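Local coordinates for McyG protein (Microcystis aeruginosa PCC 7806, PDB 4R0M) that binds phenylalanyl-adenylate in its adenylation domain and probably activates an acyl substrate for transfer to its carrier domain during microcystin biosynthesis, at residues 62-67 / 160-165; 117-122 / 179-184; 172-177 / 397-402; 274-279 / 463-468; 280-285 / 313-318. All coordinates share one frame; numbering follows the deposited sequence.

Contact 1 (62-67 / 160-165)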
# COMPACT_ATOMS: atom_id res chain seq x y z
N LEU A 62 11.68 4.21 -25.97
CA LEU A 62 10.41 4.91 -25.86
C LEU A 62 10.28 6.03 -26.90
O LEU A 62 9.26 6.11 -27.60
CB LEU A 62 10.21 5.47 -24.44
CG LEU A 62 9.91 4.47 -23.32
CD1 LEU A 62 10.15 5.09 -21.96
CD2 LEU A 62 8.49 3.93 -23.41
N GLU A 63 11.31 6.86 -27.00
CA GLU A 63 11.36 7.94 -27.99
C GLU A 63 11.21 7.43 -29.42
O GLU A 63 10.50 8.04 -30.23
CB GLU A 63 12.67 8.74 -27.85
CG GLU A 63 12.71 9.69 -26.67
CD GLU A 63 14.01 10.49 -26.61
OE1 GLU A 63 15.10 9.88 -26.57
OE2 GLU A 63 13.94 11.74 -26.59
N GLN A 64 11.87 6.32 -29.73
CA GLN A 64 11.82 5.72 -31.07
C GLN A 64 10.44 5.17 -31.42
O GLN A 64 10.11 5.03 -32.60
CB GLN A 64 12.88 4.63 -31.22
CG GLN A 64 14.27 5.16 -31.52
CD GLN A 64 15.31 4.06 -31.70
OE1 GLN A 64 14.97 2.89 -31.93
NE2 GLN A 64 16.58 4.43 -31.61
N LYS A 65 9.64 4.85 -30.41
CA LYS A 65 8.26 4.40 -30.62
C LYS A 65 7.28 5.57 -30.71
O LYS A 65 6.08 5.36 -30.89
CB LYS A 65 7.83 3.42 -29.52
CG LYS A 65 8.62 2.12 -29.47
CD LYS A 65 8.28 1.18 -30.62
CE LYS A 65 9.40 0.18 -30.87
NZ LYS A 65 9.00 -0.91 -31.80
N GLY A 66 7.79 6.79 -30.61
CA GLY A 66 6.98 8.00 -30.77
C GLY A 66 6.43 8.58 -29.48
O GLY A 66 5.61 9.50 -29.51
N ILE A 67 6.88 8.06 -28.34
CA ILE A 67 6.44 8.56 -27.04
C ILE A 67 7.26 9.80 -26.68
O ILE A 67 8.49 9.73 -26.55
CB ILE A 67 6.55 7.49 -25.93
CG1 ILE A 67 5.81 6.20 -26.32
CG2 ILE A 67 6.06 8.04 -24.60
CD1 ILE A 67 4.33 6.37 -26.63
N LYS A 160 16.58 -3.05 -26.72
CA LYS A 160 17.22 -3.37 -27.95
C LYS A 160 17.41 -2.19 -28.84
O LYS A 160 18.05 -2.29 -29.86
CB LYS A 160 16.37 -4.35 -28.71
CG LYS A 160 16.30 -5.72 -28.12
CD LYS A 160 15.60 -6.61 -29.09
CE LYS A 160 15.15 -7.90 -28.44
NZ LYS A 160 16.27 -8.76 -27.99
N ALA A 161 16.85 -1.06 -28.47
CA ALA A 161 16.84 0.08 -29.33
C ALA A 161 18.24 0.56 -29.62
O ALA A 161 19.12 0.57 -28.75
CB ALA A 161 16.02 1.20 -28.75
N PRO A 162 18.48 0.80 -30.91
CA PRO A 162 19.80 1.27 -31.28
C PRO A 162 19.78 2.54 -30.49
O PRO A 162 18.84 3.33 -30.63
CB PRO A 162 19.66 1.56 -32.77
CG PRO A 162 18.22 1.92 -32.94
CD PRO A 162 17.47 1.08 -31.94
N SER A 163 20.77 2.75 -29.66
CA SER A 163 20.63 3.79 -28.71
C SER A 163 21.35 5.04 -29.17
O SER A 163 22.55 5.21 -29.00
CB SER A 163 21.09 3.32 -27.35
OG SER A 163 20.56 2.04 -27.12
N LYS A 164 20.54 5.93 -29.72
CA LYS A 164 20.99 7.13 -30.35
C LYS A 164 20.66 8.11 -29.25
O LYS A 164 19.74 8.91 -29.34
CB LYS A 164 20.16 7.47 -31.59
CG LYS A 164 20.24 6.55 -32.79
CD LYS A 164 19.31 7.09 -33.86
CE LYS A 164 19.29 6.29 -35.15
NZ LYS A 164 18.33 6.86 -36.14
N ILE A 165 21.41 8.03 -28.17
CA ILE A 165 20.97 8.80 -27.01
C ILE A 165 21.32 10.29 -27.14
O ILE A 165 22.47 10.65 -27.40
CB ILE A 165 21.54 8.23 -25.69
CG1 ILE A 165 21.40 6.70 -25.65
CG2 ILE A 165 20.85 8.86 -24.48
CD1 ILE A 165 22.35 5.99 -24.71

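Contact 2 (117-122 / 179-184)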
# COMPACT_ATOMS: atom_id res chain seq x y z
N GLU A 117 -8.26 -1.28 -18.07
CA GLU A 117 -9.11 -0.83 -19.18
C GLU A 117 -9.69 0.57 -18.93
O GLU A 117 -9.73 1.39 -19.85
CB GLU A 117 -10.23 -1.83 -19.46
CG GLU A 117 -9.73 -3.15 -20.05
CD GLU A 117 -10.84 -4.14 -20.35
OE1 GLU A 117 -12.03 -3.79 -20.23
OE2 GLU A 117 -10.51 -5.29 -20.72
N ASN A 118 -10.12 0.83 -17.70
CA ASN A 118 -10.69 2.13 -17.34
C ASN A 118 -9.67 3.26 -17.42
O ASN A 118 -9.93 4.29 -18.03
CB ASN A 118 -11.34 2.09 -15.95
CG ASN A 118 -12.69 1.40 -15.94
OD1 ASN A 118 -13.35 1.28 -16.97
ND2 ASN A 118 -13.11 0.94 -14.76
N VAL A 119 -8.51 3.03 -16.82
CA VAL A 119 -7.41 4.00 -16.84
C VAL A 119 -6.97 4.25 -18.28
O VAL A 119 -6.75 5.40 -18.68
CB VAL A 119 -6.22 3.53 -15.96
CG1 VAL A 119 -4.99 4.40 -16.17
CG2 VAL A 119 -6.62 3.52 -14.49
N TRP A 120 -6.86 3.17 -19.06
CA TRP A 120 -6.50 3.25 -20.48
C TRP A 120 -7.43 4.15 -21.25
O TRP A 120 -6.98 4.93 -22.10
CB TRP A 120 -6.48 1.85 -21.09
CG TRP A 120 -6.08 1.78 -22.54
CD1 TRP A 120 -4.79 1.82 -23.07
CD2 TRP A 120 -6.96 1.60 -23.70
NE1 TRP A 120 -4.82 1.70 -24.44
CE2 TRP A 120 -6.09 1.56 -24.88
CE3 TRP A 120 -8.34 1.48 -23.88
CZ2 TRP A 120 -6.59 1.41 -26.16
CZ3 TRP A 120 -8.83 1.33 -25.18
CH2 TRP A 120 -7.98 1.30 -26.29
N LYS A 121 -8.72 4.07 -20.95
CA LYS A 121 -9.73 4.92 -21.59
C LYS A 121 -9.65 6.37 -21.10
O LYS A 121 -9.78 7.30 -21.89
CB LYS A 121 -11.14 4.35 -21.39
CG LYS A 121 -11.40 3.08 -22.20
CD LYS A 121 -12.66 2.35 -21.75
CE LYS A 121 -12.81 1.04 -22.51
NZ LYS A 121 -14.13 0.39 -22.27
N ILE A 122 -9.43 6.54 -19.80
CA ILE A 122 -9.28 7.87 -19.20
C ILE A 122 -8.10 8.65 -19.80
O ILE A 122 -8.18 9.87 -19.98
CB ILE A 122 -9.17 7.79 -17.66
CG1 ILE A 122 -10.51 7.36 -17.05
CG2 ILE A 122 -8.73 9.11 -17.05
CD1 ILE A 122 -10.41 6.79 -15.65
N LEU A 179 1.82 9.55 -12.01
CA LEU A 179 0.36 9.46 -11.91
C LEU A 179 -0.04 8.08 -11.39
O LEU A 179 0.18 7.07 -12.05
CB LEU A 179 -0.28 9.75 -13.28
CG LEU A 179 -1.80 9.75 -13.43
CD1 LEU A 179 -2.48 10.74 -12.48
CD2 LEU A 179 -2.17 10.07 -14.87
N LEU A 180 -0.62 8.06 -10.19
CA LEU A 180 -1.03 6.82 -9.54
C LEU A 180 -2.53 6.75 -9.29
O LEU A 180 -3.08 7.57 -8.54
CB LEU A 180 -0.27 6.62 -8.21
CG LEU A 180 1.24 6.37 -8.26
CD1 LEU A 180 1.87 6.70 -6.92
CD2 LEU A 180 1.54 4.93 -8.66
N PHE A 181 -3.18 5.78 -9.91
CA PHE A 181 -4.62 5.59 -9.77
C PHE A 181 -4.96 4.69 -8.59
O PHE A 181 -4.42 3.60 -8.46
CB PHE A 181 -5.21 5.01 -11.06
CG PHE A 181 -5.42 6.03 -12.14
CD1 PHE A 181 -4.39 6.38 -13.01
CD2 PHE A 181 -6.66 6.64 -12.31
CE1 PHE A 181 -4.58 7.32 -14.00
CE2 PHE A 181 -6.86 7.58 -13.31
CZ PHE A 181 -5.82 7.92 -14.16
N THR A 182 -5.85 5.18 -7.74
CA THR A 182 -6.42 4.38 -6.65
C THR A 182 -7.88 4.07 -6.96
O THR A 182 -8.58 4.91 -7.53
CB THR A 182 -6.34 5.11 -5.30
OG1 THR A 182 -6.89 6.42 -5.43
CG2 THR A 182 -4.91 5.21 -4.81
N SER A 183 -8.33 2.88 -6.58
CA SER A 183 -9.74 2.52 -6.73
C SER A 183 -10.57 3.21 -5.65
O SER A 183 -10.28 3.09 -4.46
CB SER A 183 -9.93 1.00 -6.65
OG SER A 183 -9.56 0.37 -7.87
N GLY A 184 -11.60 3.94 -6.08
CA GLY A 184 -12.51 4.61 -5.16
C GLY A 184 -13.49 3.63 -4.53
O GLY A 184 -13.45 2.43 -4.81

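Contact 3 (172-177 / 397-402)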
# COMPACT_ATOMS: atom_id res chain seq x y z
N ASP A 172 10.69 21.14 -14.96
CA ASP A 172 10.14 21.89 -13.84
C ASP A 172 9.75 20.90 -12.75
O ASP A 172 8.97 19.99 -13.00
CB ASP A 172 8.92 22.69 -14.30
CG ASP A 172 8.52 23.78 -13.32
OD1 ASP A 172 8.62 23.59 -12.09
OD2 ASP A 172 8.08 24.86 -13.80
N PRO A 173 10.30 21.07 -11.53
CA PRO A 173 9.91 20.20 -10.42
C PRO A 173 8.42 20.30 -10.05
O PRO A 173 7.90 19.41 -9.37
CB PRO A 173 10.79 20.69 -9.26
CG PRO A 173 11.27 22.04 -9.66
CD PRO A 173 11.37 22.01 -11.15
N GLN A 174 7.76 21.37 -10.50
CA GLN A 174 6.32 21.56 -10.28
C GLN A 174 5.46 20.85 -11.34
O GLN A 174 4.23 20.81 -11.22
CB GLN A 174 5.96 23.05 -10.22
CG GLN A 174 6.48 23.79 -8.99
CD GLN A 174 5.68 23.52 -7.73
OE1 GLN A 174 5.51 22.37 -7.32
NE2 GLN A 174 5.18 24.58 -7.11
N ASP A 175 6.10 20.30 -12.37
CA ASP A 175 5.40 19.50 -13.36
C ASP A 175 5.12 18.10 -12.82
O ASP A 175 5.85 17.61 -11.95
CB ASP A 175 6.22 19.38 -14.65
CG ASP A 175 6.21 20.67 -15.47
OD1 ASP A 175 5.33 21.53 -15.25
OD2 ASP A 175 7.09 20.81 -16.34
N ALA A 176 4.06 17.48 -13.33
CA ALA A 176 3.72 16.10 -12.99
C ALA A 176 4.86 15.15 -13.34
O ALA A 176 5.43 15.24 -14.43
CB ALA A 176 2.44 15.68 -13.69
N ALA A 177 5.19 14.26 -12.41
CA ALA A 177 6.24 13.27 -12.62
C ALA A 177 5.69 11.84 -12.51
O ALA A 177 6.25 10.91 -13.08
CB ALA A 177 7.36 13.47 -11.62
N VAL A 397 1.95 16.85 -0.29
CA VAL A 397 0.56 16.50 -0.58
C VAL A 397 0.17 16.92 -2.00
O VAL A 397 0.49 18.03 -2.44
CB VAL A 397 -0.40 17.14 0.45
CG1 VAL A 397 -1.86 16.84 0.11
CG2 VAL A 397 -0.07 16.65 1.85
N THR A 398 -0.51 16.02 -2.71
CA THR A 398 -0.99 16.26 -4.07
C THR A 398 -1.85 17.53 -4.18
O THR A 398 -2.50 17.93 -3.22
CB THR A 398 -1.78 15.04 -4.63
OG1 THR A 398 -2.09 15.25 -6.01
CG2 THR A 398 -3.07 14.81 -3.85
N LYS A 399 -1.83 18.15 -5.36
CA LYS A 399 -2.59 19.37 -5.60
C LYS A 399 -3.95 19.11 -6.25
O LYS A 399 -4.85 19.95 -6.18
CB LYS A 399 -1.78 20.36 -6.44
CG LYS A 399 -0.69 21.07 -5.65
CD LYS A 399 0.34 21.71 -6.57
CE LYS A 399 1.50 22.29 -5.77
NZ LYS A 399 2.69 22.56 -6.64
N GLY A 400 -4.10 17.94 -6.87
CA GLY A 400 -5.36 17.57 -7.52
C GLY A 400 -5.34 16.26 -8.29
O GLY A 400 -4.27 15.76 -8.65
N TYR A 401 -6.52 15.71 -8.53
CA TYR A 401 -6.68 14.48 -9.31
C TYR A 401 -6.72 14.78 -10.81
O TYR A 401 -7.01 15.90 -11.22
CB TYR A 401 -7.95 13.73 -8.89
CG TYR A 401 -7.95 13.26 -7.45
CD1 TYR A 401 -7.45 12.01 -7.11
CD2 TYR A 401 -8.47 14.07 -6.44
CE1 TYR A 401 -7.45 11.58 -5.79
CE2 TYR A 401 -8.48 13.64 -5.12
CZ TYR A 401 -7.97 12.40 -4.80
OH TYR A 401 -7.98 11.97 -3.50
N TYR A 402 -6.44 13.76 -11.61
CA TYR A 402 -6.42 13.89 -13.07
C TYR A 402 -7.83 13.96 -13.65
O TYR A 402 -8.65 13.07 -13.40
CB TYR A 402 -5.63 12.74 -13.70
CG TYR A 402 -5.49 12.84 -15.20
CD1 TYR A 402 -4.51 13.66 -15.76
CD2 TYR A 402 -6.32 12.12 -16.05
CE1 TYR A 402 -4.37 13.75 -17.14
CE2 TYR A 402 -6.19 12.21 -17.43
CZ TYR A 402 -5.21 13.03 -17.97
OH TYR A 402 -5.07 13.13 -19.33

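Contact 4 (274-279 / 463-468)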
# COMPACT_ATOMS: atom_id res chain seq x y z
N PRO A 274 2.08 -3.76 5.86
CA PRO A 274 0.85 -3.44 6.58
C PRO A 274 0.67 -4.36 7.79
O PRO A 274 1.42 -5.32 7.95
CB PRO A 274 -0.26 -3.71 5.55
CG PRO A 274 0.44 -3.80 4.23
CD PRO A 274 1.79 -4.36 4.55
N ASN A 275 -0.33 -4.05 8.61
CA ASN A 275 -0.58 -4.78 9.85
C ASN A 275 -0.69 -6.30 9.71
O ASN A 275 -0.16 -7.03 10.55
CB ASN A 275 -1.82 -4.22 10.56
CG ASN A 275 -2.04 -4.85 11.92
OD1 ASN A 275 -1.40 -4.47 12.90
ND2 ASN A 275 -2.95 -5.81 11.98
N PHE A 276 -1.36 -6.78 8.66
CA PHE A 276 -1.61 -8.21 8.50
C PHE A 276 -0.33 -9.05 8.44
O PHE A 276 -0.29 -10.18 8.93
CB PHE A 276 -2.50 -8.50 7.28
CG PHE A 276 -1.81 -8.34 5.95
CD1 PHE A 276 -1.03 -9.36 5.42
CD2 PHE A 276 -1.95 -7.16 5.22
CE1 PHE A 276 -0.39 -9.21 4.20
CE2 PHE A 276 -1.32 -7.01 4.00
CZ PHE A 276 -0.54 -8.03 3.49
N ALA A 277 0.72 -8.48 7.85
CA ALA A 277 1.99 -9.18 7.70
C ALA A 277 2.69 -9.38 9.04
O ALA A 277 3.36 -10.40 9.26
CB ALA A 277 2.89 -8.44 6.73
N PHE A 278 2.52 -8.42 9.95
CA PHE A 278 2.98 -8.55 11.33
C PHE A 278 2.30 -9.75 11.99
O PHE A 278 2.95 -10.53 12.70
CB PHE A 278 2.69 -7.28 12.13
CG PHE A 278 3.65 -6.15 11.85
CD1 PHE A 278 3.65 -5.49 10.63
CD2 PHE A 278 4.54 -5.73 12.84
CE1 PHE A 278 4.53 -4.45 10.38
CE2 PHE A 278 5.43 -4.69 12.60
CZ PHE A 278 5.42 -4.04 11.37
N SER A 279 1.00 -9.90 11.74
CA SER A 279 0.22 -11.03 12.24
C SER A 279 0.67 -12.35 11.63
O SER A 279 0.71 -13.37 12.32
CB SER A 279 -1.28 -10.80 11.99
OG SER A 279 -2.04 -11.86 12.53
N LYS A 463 -7.95 -18.01 8.16
CA LYS A 463 -6.71 -17.62 7.49
C LYS A 463 -6.47 -16.12 7.61
O LYS A 463 -7.30 -15.31 7.19
CB LYS A 463 -6.70 -18.07 6.03
CG LYS A 463 -5.30 -18.25 5.46
CD LYS A 463 -5.34 -18.79 4.03
CE LYS A 463 -3.95 -18.90 3.44
NZ LYS A 463 -3.12 -19.96 4.09
N VAL A 464 -5.33 -15.76 8.18
CA VAL A 464 -4.97 -14.38 8.41
C VAL A 464 -4.80 -13.57 7.13
O VAL A 464 -4.18 -14.01 6.19
CB VAL A 464 -3.72 -14.31 9.28
CG1 VAL A 464 -3.12 -12.92 9.33
CG2 VAL A 464 -4.03 -14.75 10.68
N SER A 465 -5.33 -12.36 7.16
CA SER A 465 -5.31 -11.40 6.07
C SER A 465 -6.43 -11.49 5.03
O SER A 465 -6.40 -10.80 4.06
CB SER A 465 -3.99 -11.45 5.35
OG SER A 465 -3.91 -12.56 4.51
N TYR A 466 -7.42 -12.32 5.28
CA TYR A 466 -8.59 -12.45 4.44
C TYR A 466 -9.89 -12.13 5.13
O TYR A 466 -10.91 -12.58 4.71
CB TYR A 466 -8.68 -13.84 3.87
CG TYR A 466 -7.53 -14.25 3.03
CD1 TYR A 466 -7.50 -13.95 1.71
CD2 TYR A 466 -6.50 -14.95 3.56
CE1 TYR A 466 -6.45 -14.32 0.94
CE2 TYR A 466 -5.45 -15.33 2.78
CZ TYR A 466 -5.45 -15.01 1.47
OH TYR A 466 -4.42 -15.38 0.69
N THR A 467 -9.83 -11.41 6.23
CA THR A 467 -10.97 -11.22 7.08
C THR A 467 -11.47 -9.81 7.03
O THR A 467 -10.72 -8.93 6.86
CB THR A 467 -10.63 -11.62 8.51
OG1 THR A 467 -10.18 -12.95 8.52
CG2 THR A 467 -11.81 -11.54 9.34
N ALA A 468 -12.77 -9.61 7.11
CA ALA A 468 -13.38 -8.28 7.09
C ALA A 468 -14.61 -8.21 7.99
O ALA A 468 -15.36 -9.17 8.11
CB ALA A 468 -13.74 -7.87 5.68

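Contact 5 (280-285 / 313-318)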
# COMPACT_ATOMS: atom_id res chain seq x y z
N LEU A 280 1.01 -12.33 10.33
CA LEU A 280 1.54 -13.52 9.65
C LEU A 280 2.83 -14.02 10.29
O LEU A 280 3.09 -15.23 10.32
CB LEU A 280 1.79 -13.23 8.16
CG LEU A 280 0.60 -13.05 7.21
CD1 LEU A 280 1.12 -12.57 5.85
CD2 LEU A 280 -0.20 -14.33 7.05
N ILE A 281 3.64 -13.09 10.80
CA ILE A 281 4.85 -13.43 11.55
C ILE A 281 4.47 -14.02 12.90
O ILE A 281 5.02 -15.04 13.32
CB ILE A 281 5.79 -12.21 11.72
CG1 ILE A 281 6.33 -11.73 10.36
CG2 ILE A 281 6.92 -12.51 12.71
CD1 ILE A 281 7.28 -12.68 9.66
N ASN A 282 3.51 -13.38 13.58
CA ASN A 282 2.98 -13.88 14.85
C ASN A 282 2.46 -15.32 14.76
O ASN A 282 2.55 -16.07 15.73
CB ASN A 282 1.88 -12.95 15.38
CG ASN A 282 2.41 -11.57 15.75
OD1 ASN A 282 3.62 -11.33 15.74
ND2 ASN A 282 1.50 -10.66 16.08
N GLN A 283 1.93 -15.69 13.59
CA GLN A 283 1.48 -17.07 13.33
C GLN A 283 2.64 -18.07 13.38
O GLN A 283 2.42 -19.27 13.61
CB GLN A 283 0.78 -17.17 11.97
CG GLN A 283 -0.51 -16.37 11.85
CD GLN A 283 -1.65 -16.96 12.66
OE1 GLN A 283 -1.95 -16.48 13.75
NE2 GLN A 283 -2.28 -18.01 12.14
N GLN A 284 3.86 -17.58 13.17
CA GLN A 284 5.05 -18.41 13.15
C GLN A 284 5.76 -18.46 14.51
O GLN A 284 6.93 -18.85 14.59
CB GLN A 284 6.02 -17.92 12.07
CG GLN A 284 5.43 -17.85 10.66
CD GLN A 284 5.37 -19.20 9.98
OE1 GLN A 284 6.34 -19.95 9.95
NE2 GLN A 284 4.21 -19.52 9.41
N ALA A 285 5.05 -18.08 15.57
CA ALA A 285 5.61 -18.02 16.92
C ALA A 285 6.25 -19.33 17.38
O ALA A 285 7.28 -19.32 18.06
CB ALA A 285 4.54 -17.57 17.92
N ILE A 313 0.74 -5.84 17.44
CA ILE A 313 2.04 -5.21 17.64
C ILE A 313 2.69 -5.67 18.95
O ILE A 313 3.88 -5.99 18.97
CB ILE A 313 1.94 -3.66 17.61
CG1 ILE A 313 1.77 -3.16 16.17
CG2 ILE A 313 3.17 -3.02 18.24
CD1 ILE A 313 3.01 -3.26 15.31
N ARG A 314 1.90 -5.69 20.03
CA ARG A 314 2.38 -6.11 21.35
C ARG A 314 2.98 -7.52 21.30
O ARG A 314 4.04 -7.76 21.87
CB ARG A 314 1.24 -6.04 22.37
CG ARG A 314 1.63 -6.36 23.80
CD ARG A 314 0.41 -6.52 24.69
NE ARG A 314 0.73 -7.18 25.95
CZ ARG A 314 0.94 -6.56 27.10
NH1 ARG A 314 0.86 -5.24 27.19
NH2 ARG A 314 1.22 -7.26 28.19
N LEU A 315 2.29 -8.43 20.61
CA LEU A 315 2.74 -9.80 20.46
C LEU A 315 3.97 -9.90 19.56
O LEU A 315 4.85 -10.73 19.79
CB LEU A 315 1.60 -10.68 19.92
CG LEU A 315 1.82 -12.19 19.79
CD1 LEU A 315 2.07 -12.85 21.15
CD2 LEU A 315 0.63 -12.84 19.10
N PHE A 316 4.03 -9.03 18.56
CA PHE A 316 5.13 -8.97 17.60
C PHE A 316 6.45 -8.61 18.30
O PHE A 316 7.48 -9.23 18.04
CB PHE A 316 4.81 -7.94 16.50
CG PHE A 316 5.71 -8.02 15.30
CD1 PHE A 316 5.47 -8.94 14.29
CD2 PHE A 316 6.79 -7.15 15.17
CE1 PHE A 316 6.29 -9.00 13.17
CE2 PHE A 316 7.62 -7.21 14.06
CZ PHE A 316 7.36 -8.13 13.06
N LEU A 317 6.39 -7.63 19.20
CA LEU A 317 7.53 -7.23 20.01
C LEU A 317 8.01 -8.36 20.91
O LEU A 317 9.20 -8.68 20.93
CB LEU A 317 7.19 -6.00 20.86
CG LEU A 317 7.41 -4.63 20.22
CD1 LEU A 317 6.52 -3.58 20.87
CD2 LEU A 317 8.87 -4.21 20.28
N GLU A 318 7.08 -8.98 21.64
CA GLU A 318 7.40 -10.07 22.57
C GLU A 318 8.11 -11.23 21.88
O GLU A 318 9.07 -11.78 22.43
CB GLU A 318 6.13 -10.57 23.26
CG GLU A 318 5.56 -9.63 24.31
CD GLU A 318 4.19 -10.06 24.81
OE1 GLU A 318 3.92 -11.28 24.88
OE2 GLU A 318 3.38 -9.16 25.13

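Contact 1 (62-67 / 160-165)
Gln64 lays its amide against Pro162, and this pair makes up most of the contact. The tight part is small. Gln64 NE2 donates to the backbone Pro162 O at 2.7 Å. The bond is bent at the hydrogen, with an N-H...O angle of 131°, and the oxygen lies 25° out of the glutamine amide plane. Seen from the acceptor, the donor sits in the carbonyl plane. Both ends of the amide also meet the proline ring: Gln64 OE1 is 3.1 Å from Pro162 CD, and Gln64 NE2 is 3.3 Å from Pro162 CG. Ala161 CB adds a looser touch on Gln64 OE1 at 3.8 Å. The glutamine chain runs extended from CG to its amide, which carries the tip across from the last turn of its helix.

The solvent side is thinner. Lys164 comes no nearer than 4.4 Å, from its CG to Gln64 NE2, and its chain stretches on along the surface. On the loop side, Ser163 OG bonds back to Ala161 O at 2.6 Å and braces the bend next to the proline.

Behind Gln64, Gly66 ends helix 48-64 in a Schellman motif. Asn60, one turn earlier on that helix, gives Pro162 O a second, weak bond. The contact thus joins the loop between helix 155-158 and strand 176-182 to the C-terminal end of helix 48-64.

Contact 2 (117-122 / 179-184)
Val119 lies over one face of the Phe181 ring, joining helix 111-122 to the strand that leads into the TSGSTG loop. This serine-, threonine- and glycine-rich loop is the phosphate-binding signature of the adenylate-forming (ANL) fold. Thr182, next in the chain, lines the pocket of the bound phenylalanyl-adenylate.

The first interaction is CH-pi. Val119 CG2 stands 3.8 Å from the ring centroid of Phe181, 19° off the ring normal and shifted toward the rim.

The rest is apolar. Val119 has CG1 anti to its backbone nitrogen (chi1 170°), which spreads both methyl groups over the phenyl ring. Ile122, one helical turn on, approaches obliquely. Val98 of strand 96-99 packs on both Val119 and Phe181 and closes the cluster.

Polar interactions involve the backbone: Phe181 O accepts from Lys115 NZ, on the same helix. No hydrogen bond links the two segments themselves.

A serine at Phe181 would probably leave Val119 and Ile122 facing a gap and weaken the seating of the strand against the helix. The second valine branch reaches the far part of the ring, with Val119 CG1 3.7 Å from Phe181 CE1.

Contact 3 (172-177 / 397-402)
Lys399 reaches across to Gln174 at the surface, and the two side chains cross at about a right angle. The contact joins the turn leading into strand 176-182 to the loop between strand 388-394 and helix 405-411. The lysine leaves its backbone with CB directed toward 172-177. CG lies beside the backbone nitrogen, anti to the carbonyl carbon (chi1 -76°). From there CG, CD and CE run extended. None of these carbons comes within 4.2 Å of the facing segment; they serve as a spacer. NZ alone makes the contact. It lies 2.9 Å from Gln174 OE1, 3.2 Å from Gln174 NE2 and 3.3 Å from Gln174 CD, so it meets the amide across its O-C-N end, to one side of the amide plane. The glutamine chain bends at chi2 (-77°), and this fold turns the amide toward the lysine.

The base of Gln174 is well fixed. Its backbone N donates to Asp172 OD1 at 2.9 Å in an Asx turn. A type I turn runs from Asp172 to Asp175, closed by Asp175 N to Asp172 O at 3.0 Å. Trp16 and His197 also touch the Gln174 side chain. Deeper in, both segments lean on strand 190-195: Ala177 pairs with Leu194, and Thr398 OG1 bonds to Ile193 O. The touch between Lys399 and Gln174 is a surface addition to these firmer links.

The chemistry is that of a lysine ammonium group, presumably charged, beside a neutral amide. The carbonyl end should attract NZ, but NE2 is another donor and gives it no bond. Such a contact probably contributes little rigidity of its own.

Contact 4 (274-279 / 463-468)
The CA atoms of Phe276 and Ser465 come within 5.5 Å where the first turn of helix 275-282 meets a type II beta turn, Lys463 to Tyr466, in which Ser465 has positive phi (87°). In the adenylate-forming fold this joins the large N-terminal part to the smaller C-terminal part, which in relatives moves during the reaction cycle.

The side chains meet by van der Waals contact alone. Val464 leans on the helix with its CG1 branch, which sits 3.5 Å from Ser279 OG and 3.9 Å from Ser279 CB. With the Ser279 hydroxyl anti to its backbone nitrogen (chi1 -177°), OG is turned to the CG1 methyl of Val464. Val464 CG1 also touches the backbone Phe276 O at 4.0 Å.

Phe276 holds its ring between backbone N and carbonyl carbon (chi1 74°). This rotamer is rare inside helices but can be tolerated in a first turn. The phenylalanine side chain is about 10 Å from the bound phenylalanyl-adenylate.

Each backbone has its own anchor. Phe276 N donates to Glu306 OE1, while Ser465 N donates to Glu457 OE2 on helix 449-457. The C-terminal side is further tied by Tyr466, whose ring takes a cation-pi contact from Lys528.

Ser465 CB packs obliquely against the base of the phenyl group, 3.6 Å from Phe276 CD1 and 3.8 Å from Phe276 CB.

Contact 5 (280-285 / 313-318)
Asn282 and Phe316 face each other where two helices come close, with CA atoms 6.0 Å apart. Phe316 swings its ring anti to the backbone nitrogen (chi1 -166°), which brings the ring edge up to the facing helix. Ile281 meets that edge: its CB and CG2 each lie 3.6 Å from Phe316 CE1, and its CG1 sits in the ring plane.

Asn282 has CG beside its backbone nitrogen (chi1 -65°). Its amide plane stands 48° from the ring plane. OD1 lies at the ring edge, 3.4 Å from Phe316 CD1. On the other side of the amide, Asn282 ND2 packs 3.8 Å from Leu315 CD2, the two side chains sliding past each other in opposite directions. The same ND2 donates a hydrogen bond to Thr312 O, which gives this buried amide a polar partner on helix 310-320, one turn before Phe316. A leucine at Asn282 would probably leave Thr312 O without this donor and disturb the fit against Leu315.

Behind the interface Phe316 rests on Leu301 and Ile330 of the sheet. Such pairing of neighbouring helices over parallel strands is typical of a layered alpha/beta fold with beta-alpha-beta crossovers.

In the fold
From the N terminus, contact 1 opens at helix 48-64 and closes at the loop after helix 155-158. Contact 2 starts inside that span and closes beyond it, on strand 176-182, so the two cross. Contact 3 crosses contact 2 in turn: it leaves from the start of the same strand and closes only at 397-402. Tyr402 there packs on Leu179 and Ile122, joining the two contacts. Contact 4 crosses contact 3, running from helix 275-282 to the C-terminal part. Contact 5 is nested inside both and shares helix 275-282 with contact 4. Contacts 1 to 3 and contacts 4 and 5 lie on opposite sides of the chain's centre.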